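Local coordinates for Endoglucanase(Endo-1,4-beta-glucanase)protein (Pseudomonas stutzeri, PDB 6R2J) that probably hydrolyses beta-1,4-glucosidic bonds of cellulose as a family 5 endoglucanase, and binds cellobiose, at residues Met266-Cys277 and Leu309-Ala320. Sequence-based numbering, arbitrary orientation.
Sequences MDNLLAYLNDNC and LMRKHLANDCTA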
ATOM      1  N   MET A 266      -3.653  14.514  10.454  1.00  9.84           N
ATOM      2  CA  MET A 266      -3.419  14.187   9.057  1.00  9.22           C
ATOM      3  C   MET A 266      -2.738  15.332   8.339  1.00  8.78           C
ATOM      4  O   MET A 266      -1.775  15.113   7.606  1.00  8.88           O
ATOM      5  CB  MET A 266      -4.731  13.875   8.373  1.00  9.60           C
ATOM      6  CG  MET A 266      -4.624  13.532   6.920  1.00 10.41           C
ATOM      7  SD  MET A 266      -6.167  12.853   6.244  1.00 11.69           S
ATOM      8  CE  MET A 266      -5.927  13.018   4.455  1.00 11.62           C
ATOM      9  N   ASP A 267      -3.241  16.554   8.526  1.00 11.58           N
ATOM     10  CA  ASP A 267      -2.597  17.727   7.942  1.00 14.65           C
ATOM     11  C   ASP A 267      -1.112  17.805   8.312  1.00 13.48           C
ATOM     12  O   ASP A 267      -0.249  18.018   7.452  1.00 14.41           O
ATOM     13  CB  ASP A 267      -3.336  18.976   8.424  1.00 18.46           C
ATOM     14  CG  ASP A 267      -3.421  20.052   7.336  1.00 22.98           C
ATOM     15  OD1 ASP A 267      -4.066  19.784   6.262  1.00 23.94           O
ATOM     16  OD2 ASP A 267      -2.862  21.160   7.574  1.00 26.84           O
ATOM     17  N   ASN A 268      -0.791  17.616   9.582  1.00 11.65           N
ATOM     18  CA  ASN A 268       0.609  17.736   9.965  1.00 11.62           C
ATOM     19  C   ASN A 268       1.430  16.558   9.464  1.00 11.00           C
ATOM     20  O   ASN A 268       2.612  16.722   9.146  1.00 11.63           O
ATOM     21  CB  ASN A 268       0.700  17.843  11.475  1.00 13.64           C
ATOM     22  CG  ASN A 268       0.113  19.109  11.989  1.00 15.35           C
ATOM     23  OD1 ASN A 268       0.224  20.156  11.343  1.00 16.28           O
ATOM     24  ND2 ASN A 268      -0.516  19.038  13.161  1.00 16.05           N
ATOM     25  N   LEU A 269       0.839  15.361   9.419  1.00 11.38           N
ATOM     26  CA  LEU A 269       1.555  14.222   8.849  1.00 10.86           C
ATOM     27  C   LEU A 269       1.900  14.466   7.379  1.00 11.03           C
ATOM     28  O   LEU A 269       3.061  14.353   6.979  1.00 11.40           O
ATOM     29  CB  LEU A 269       0.732  12.948   9.013  1.00  9.84           C
ATOM     30  CG  LEU A 269       1.281  11.752   8.256  1.00 10.47           C
ATOM     31  CD1 LEU A 269       2.611  11.238   8.829  1.00  9.31           C
ATOM     32  CD2 LEU A 269       0.215  10.635   8.198  1.00 12.95           C
ATOM     33  N   LEU A 270       0.902  14.781   6.553  1.00 11.58           N
ATOM     34  CA  LEU A 270       1.169  15.001   5.135  1.00 12.47           C
ATOM     35  C   LEU A 270       2.198  16.115   4.919  1.00 11.54           C
ATOM     36  O   LEU A 270       3.030  16.024   4.008  1.00 10.11           O
ATOM     37  CB  LEU A 270      -0.140  15.288   4.394  1.00 12.06           C
ATOM     38  CG  LEU A 270      -1.071  14.076   4.221  1.00  9.93           C
ATOM     39  CD1 LEU A 270      -2.352  14.464   3.427  1.00 11.10           C
ATOM     40  CD2 LEU A 270      -0.418  12.899   3.533  1.00  9.56           C
ATOM     41  N   ALA A 271       2.167  17.163   5.754  1.00 11.34           N
ATOM     42  CA  ALA A 271       3.140  18.242   5.635  1.00 10.86           C
ATOM     43  C   ALA A 271       4.545  17.720   5.877  1.00 11.71           C
ATOM     44  O   ALA A 271       5.473  18.019   5.115  1.00 11.72           O
ATOM     45  CB  ALA A 271       2.798  19.350   6.638  1.00 12.37           C
ATOM     46  N   TYR A 272       4.704  16.904   6.927  1.00 12.30           N
ATOM     47  CA  TYR A 272       5.980  16.274   7.244  1.00 12.17           C
ATOM     48  C   TYR A 272       6.430  15.336   6.132  1.00 11.40           C
ATOM     49  O   TYR A 272       7.612  15.292   5.780  1.00 12.93           O
ATOM     50  CB  TYR A 272       5.819  15.485   8.546  1.00 13.87           C
ATOM     51  CG  TYR A 272       7.014  14.662   8.943  1.00 12.89           C
ATOM     52  CD1 TYR A 272       8.251  15.264   9.163  1.00 12.04           C
ATOM     53  CD2 TYR A 272       6.902  13.282   9.137  1.00 13.64           C
ATOM     54  CE1 TYR A 272       9.354  14.529   9.541  1.00 11.74           C
ATOM     55  CE2 TYR A 272       8.006  12.521   9.526  1.00 13.44           C
ATOM     56  CZ  TYR A 272       9.229  13.150   9.726  1.00 12.62           C
ATOM     57  OH  TYR A 272      10.324  12.418  10.119  1.00 13.42           O
ATOM     58  N   LEU A 273       5.508  14.557   5.581  1.00 10.48           N
ATOM     59  CA  LEU A 273       5.865  13.688   4.470  1.00 10.11           C
ATOM     60  C   LEU A 273       6.393  14.482   3.287  1.00 10.54           C
ATOM     61  O   LEU A 273       7.408  14.114   2.690  1.00 10.19           O
ATOM     62  CB  LEU A 273       4.647  12.868   4.094  1.00 10.42           C
ATOM     63  CG  LEU A 273       4.271  11.909   5.214  1.00 10.75           C
ATOM     64  CD1 LEU A 273       3.218  10.964   4.651  1.00  9.90           C
ATOM     65  CD2 LEU A 273       5.461  11.138   5.740  1.00 11.10           C
ATOM     66  N   ASN A 274       5.729  15.586   2.947  1.00 11.63           N
ATOM     67  CA  ASN A 274       6.189  16.423   1.848  1.00 12.70           C
ATOM     68  C   ASN A 274       7.588  16.946   2.110  1.00 13.49           C
ATOM     69  O   ASN A 274       8.424  16.961   1.201  1.00 14.51           O
ATOM     70  CB  ASN A 274       5.247  17.606   1.624  1.00 11.75           C
ATOM     71  CG  ASN A 274       4.168  17.316   0.602  1.00 11.70           C
ATOM     72  OD1 ASN A 274       4.168  16.269  -0.031  1.00 11.78           O
ATOM     73  ND2 ASN A 274       3.246  18.245   0.433  1.00 13.99           N
ATOM     74  N   ASP A 275       7.868  17.373   3.356  1.00 13.84           N
ATOM     75  CA  ASP A 275       9.186  17.928   3.666  1.00 14.46           C
ATOM     76  C   ASP A 275      10.299  16.914   3.394  1.00 14.89           C
ATOM     77  O   ASP A 275      11.464  17.297   3.191  1.00 16.01           O
ATOM     78  CB  ASP A 275       9.229  18.344   5.133  1.00 14.42           C
ATOM     79  CG  ASP A 275       8.267  19.447   5.448  1.00 14.33           C
ATOM     80  OD1 ASP A 275       7.894  20.211   4.513  1.00 13.74           O
ATOM     81  OD2 ASP A 275       7.899  19.553   6.648  1.00 16.19           O
ATOM     82  N   ASN A 276       9.961  15.619   3.422  1.00 13.38           N
ATOM     83  CA  ASN A 276      10.902  14.538   3.153  1.00 12.80           C
ATOM     84  C   ASN A 276      10.699  13.877   1.784  1.00 13.51           C
ATOM     85  O   ASN A 276      11.449  12.946   1.445  1.00 13.11           O
ATOM     86  CB  ASN A 276      10.803  13.470   4.236  1.00 12.40           C
ATOM     87  CG  ASN A 276      11.275  13.965   5.557  1.00 13.16           C
ATOM     88  OD1 ASN A 276      12.465  13.873   5.871  1.00 14.24           O
ATOM     89  ND2 ASN A 276      10.349  14.535   6.346  1.00 15.86           N
ATOM     90  N   CYS A 277       9.768  14.385   0.972  1.00 13.60           N
ATOM     91  CA  CYS A 277       9.412  13.823  -0.364  1.00 12.15           C
ATOM     92  C   CYS A 277       9.056  12.331  -0.235  1.00  9.70           C
ATOM     93  O   CYS A 277       9.488  11.549  -1.092  1.00  9.04           O
ATOM     94  CB  CYS A 277      10.546  13.988  -1.372  1.00 13.84           C
ATOM     95  SG  CYS A 277      10.968  15.705  -1.777  1.00 15.81           S
ATOM     96  N   LEU A 309      -9.032  17.725   2.828  1.00 15.52           N
ATOM     97  CA  LEU A 309      -7.813  17.944   3.603  1.00 16.76           C
ATOM     98  C   LEU A 309      -6.568  17.565   2.809  1.00 16.19           C
ATOM     99  O   LEU A 309      -5.508  18.171   2.998  1.00 16.00           O
ATOM    100  CB  LEU A 309      -7.883  17.183   4.928  1.00 18.80           C
ATOM    101  CG  LEU A 309      -6.692  17.470   5.829  1.00 19.80           C
ATOM    102  CD1 LEU A 309      -7.005  18.090   7.166  1.00 19.96           C
ATOM    103  CD2 LEU A 309      -5.951  16.144   6.034  1.00 21.60           C
ATOM    104  N   MET A 310      -6.679  16.560   1.935  1.00 16.55           N
ATOM    105  CA  MET A 310      -5.531  16.116   1.157  1.00 16.74           C
ATOM    106  C   MET A 310      -5.080  17.195   0.184  1.00 14.29           C
ATOM    107  O   MET A 310      -3.886  17.334  -0.083  1.00 13.06           O
ATOM    108  CB  MET A 310      -5.893  14.851   0.374  1.00 17.72           C
ATOM    109  CG  MET A 310      -5.844  13.532   1.137  1.00 19.98           C
ATOM    110  SD  MET A 310      -5.939  12.126  -0.078  1.00 22.35           S
ATOM    111  CE  MET A 310      -4.588  12.557  -1.149  1.00 20.38           C
ATOM    112  N   ARG A 311      -6.019  17.957  -0.371  1.00 15.19           N
ATOM    113  CA  ARG A 311      -5.698  18.786  -1.530  1.00 17.49           C
ATOM    114  C   ARG A 311      -4.588  19.800  -1.255  1.00 17.80           C
ATOM    115  O   ARG A 311      -3.787  20.087  -2.160  1.00 17.21           O
ATOM    116  CB  ARG A 311      -6.963  19.451  -2.072  1.00 20.88           C
ATOM    117  CG  ARG A 311      -7.860  18.473  -2.802  1.00 23.14           C
ATOM    118  CD  ARG A 311      -8.787  19.179  -3.750  1.00 25.37           C
ATOM    119  NE  ARG A 311      -9.750  20.023  -3.042  1.00 26.58           N
ATOM    120  CZ  ARG A 311     -11.047  19.760  -2.934  1.00 25.68           C
ATOM    121  NH1 ARG A 311     -11.524  18.645  -3.482  1.00 24.62           N
ATOM    122  NH2 ARG A 311     -11.863  20.626  -2.315  1.00 26.38           N
ATOM    123  N   LYS A 312      -4.522  20.368  -0.040  1.00 18.41           N
ATOM    124  CA  LYS A 312      -3.482  21.360   0.210  1.00 18.70           C
ATOM    125  C   LYS A 312      -2.089  20.768   0.093  1.00 18.44           C
ATOM    126  O   LYS A 312      -1.123  21.527  -0.086  1.00 20.32           O
ATOM    127  CB  LYS A 312      -3.670  22.055   1.563  1.00 19.76           C
ATOM    128  CG  LYS A 312      -3.071  21.352   2.758  1.00 19.15           C
ATOM    129  CD  LYS A 312      -3.263  22.149   4.076  1.00 18.80           C
ATOM    130  CE  LYS A 312      -4.759  22.430   4.407  1.00 18.00           C
ATOM    131  NZ  LYS A 312      -5.701  21.229   4.493  1.00 18.13           N
ATOM    132  N   HIS A 313      -1.966  19.430   0.159  1.00 14.99           N
ATOM    133  CA  HIS A 313      -0.675  18.752   0.261  1.00 12.74           C
ATOM    134  C   HIS A 313      -0.176  18.088  -1.020  1.00 11.54           C
ATOM    135  O   HIS A 313       0.957  17.607  -1.028  1.00 12.60           O
ATOM    136  CB  HIS A 313      -0.687  17.701   1.384  1.00 12.29           C
ATOM    137  CG  HIS A 313      -1.132  18.238   2.707  1.00 12.83           C
ATOM    138  ND1 HIS A 313      -0.359  19.088   3.469  1.00 14.30           N
ATOM    139  CD2 HIS A 313      -2.285  18.059   3.394  1.00 13.13           C
ATOM    140  CE1 HIS A 313      -1.028  19.421   4.560  1.00 14.94           C
ATOM    141  NE2 HIS A 313      -2.195  18.804   4.541  1.00 14.34           N
ATOM    142  N   LEU A 314      -0.953  18.092  -2.105  1.00 13.03           N
ATOM    143  CA  LEU A 314      -0.542  17.424  -3.344  1.00 14.56           C
ATOM    144  C   LEU A 314       0.664  18.096  -4.018  1.00 15.15           C
ATOM    145  O   LEU A 314       1.561  17.406  -4.518  1.00 16.43           O
ATOM    146  CB  LEU A 314      -1.739  17.350  -4.295  1.00 14.47           C
ATOM    147  CG  LEU A 314      -2.898  16.590  -3.650  1.00 14.29           C
ATOM    148  CD1 LEU A 314      -4.091  16.496  -4.617  1.00 15.07           C
ATOM    149  CD2 LEU A 314      -2.461  15.193  -3.201  1.00 14.63           C
ATOM    150  N   ALA A 315       0.738  19.424  -4.005  1.00 14.07           N
ATOM    151  CA  ALA A 315       1.816  20.102  -4.714  1.00 14.07           C
ATOM    152  C   ALA A 315       3.158  19.885  -4.037  1.00 12.58           C
ATOM    153  O   ALA A 315       3.274  19.913  -2.812  1.00 13.33           O
ATOM    154  CB  ALA A 315       1.546  21.607  -4.746  1.00 15.65           C
ATOM    155  N   ASN A 316       4.183  19.689  -4.852  1.00 12.71           N
ATOM    156  CA  ASN A 316       5.553  19.667  -4.368  1.00 13.39           C
ATOM    157  C   ASN A 316       6.494  19.925  -5.538  1.00 15.19           C
ATOM    158  O   ASN A 316       6.073  20.052  -6.690  1.00 16.71           O
ATOM    159  CB  ASN A 316       5.858  18.339  -3.660  1.00 13.07           C
ATOM    160  CG  ASN A 316       5.866  17.168  -4.608  1.00 12.17           C
ATOM    161  OD1 ASN A 316       6.840  16.952  -5.321  1.00 13.17           O
ATOM    162  ND2 ASN A 316       4.777  16.417  -4.635  1.00 11.50           N
ATOM    163  N   ASP A 317       7.776  20.058  -5.215  1.00 17.28           N
ATOM    164  CA  ASP A 317       8.831  20.216  -6.207  1.00 18.82           C
ATOM    165  C   ASP A 317       9.899  19.150  -6.014  1.00 16.91           C
ATOM    166  O   ASP A 317      11.083  19.406  -6.258  1.00 17.29           O
ATOM    167  CB  ASP A 317       9.453  21.617  -6.140  1.00 21.05           C
ATOM    168  CG  ASP A 317      10.015  21.948  -4.746  1.00 24.23           C
ATOM    169  OD1 ASP A 317      10.138  21.009  -3.902  1.00 26.22           O
ATOM    170  OD2 ASP A 317      10.313  23.146  -4.491  1.00 24.54           O
ATOM    171  N   CYS A 318       9.494  17.961  -5.553  1.00 15.23           N
ATOM    172  CA  CYS A 318      10.408  16.839  -5.387  1.00 14.77           C
ATOM    173  C   CYS A 318      10.723  16.252  -6.763  1.00 15.03           C
ATOM    174  O   CYS A 318       9.849  16.149  -7.642  1.00 16.80           O
ATOM    175  CB  CYS A 318       9.702  15.743  -4.587  1.00 14.89           C
ATOM    176  SG  CYS A 318       9.193  16.239  -2.959  1.00 15.38           S
ATOM    177  N   THR A 319      11.968  15.819  -6.939  1.00 13.60           N
ATOM    178  CA  THR A 319      12.360  15.077  -8.128  1.00 14.19           C
ATOM    179  C   THR A 319      12.738  13.625  -7.850  1.00 14.81           C
ATOM    180  O   THR A 319      12.774  12.816  -8.785  1.00 16.69           O
ATOM    181  CB  THR A 319      13.509  15.796  -8.858  1.00 15.40           C
ATOM    182  OG1 THR A 319      14.478  16.287  -7.926  1.00 17.56           O
ATOM    183  CG2 THR A 319      12.988  16.976  -9.650  1.00 14.57           C
ATOM    184  N   ALA A 320      12.959  13.254  -6.593  1.00 15.06           N
ATOM    185  CA  ALA A 320      13.219  11.867  -6.240  1.00 13.14           C
ATOM    186  C   ALA A 320      12.431  11.477  -4.997  1.00 12.71           C
ATOM    187  O   ALA A 320      12.114  12.308  -4.139  1.00 14.37           O
ATOM    188  CB  ALA A 320      14.719  11.615  -6.001  1.00 13.60           C
TER
HETATM  189  O   HOH W   1       2.875  16.409  -2.433  1.00 11.55           O
HETATM  190  O   HOH W   2       2.073  20.246   2.551  1.00 13.73           O
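His313 packs its ring face on Leu270 and turns its edge to Asp267 of helix 260-276, one of the outer helices of the TIM barrel, where the C-terminal tail leaves helix 305-311 and runs along helix 260-276 toward Cys277. The imidazole is tightly sandwiched: Leu270 CB sits over one face, a CH-pi contact 3.7 Å from the ring centroid, and Lys312 CG covers the opposite face. With its CG anti to the carbonyl carbon (chi1 -53°), His313 directs NE2 to Asp267 OD1 at 2.7 Å, approaching from above the carboxylate plane. Lys312, bent at chi3 and chi4, brings NZ to that same oxygen in a salt bridge of 2.8 Å, on the syn side, 23° out of the plane and on the face opposite NE2, so two donors grip OD1. Replacing the histidine with an alanine would probably leave Leu270 CB without its ring cover, strip OD1 of one of these donors and take a partner from water 2. Toward the tail the packing gives way to water: Asn274 ND2 donates to His313 O at 2.8 Å, water 1 links Asn274 OD1, His313 O and Asn316 ND2, and water 2 lies between Asn274 ND2 and His313 ND1. An Asx turn, Asn316 OD1 accepting from Cys318 N, leads into the Cys277-Cys318 disulfide, which ties the tail to the Schellman motif at Cys277, its chi3 being -89°.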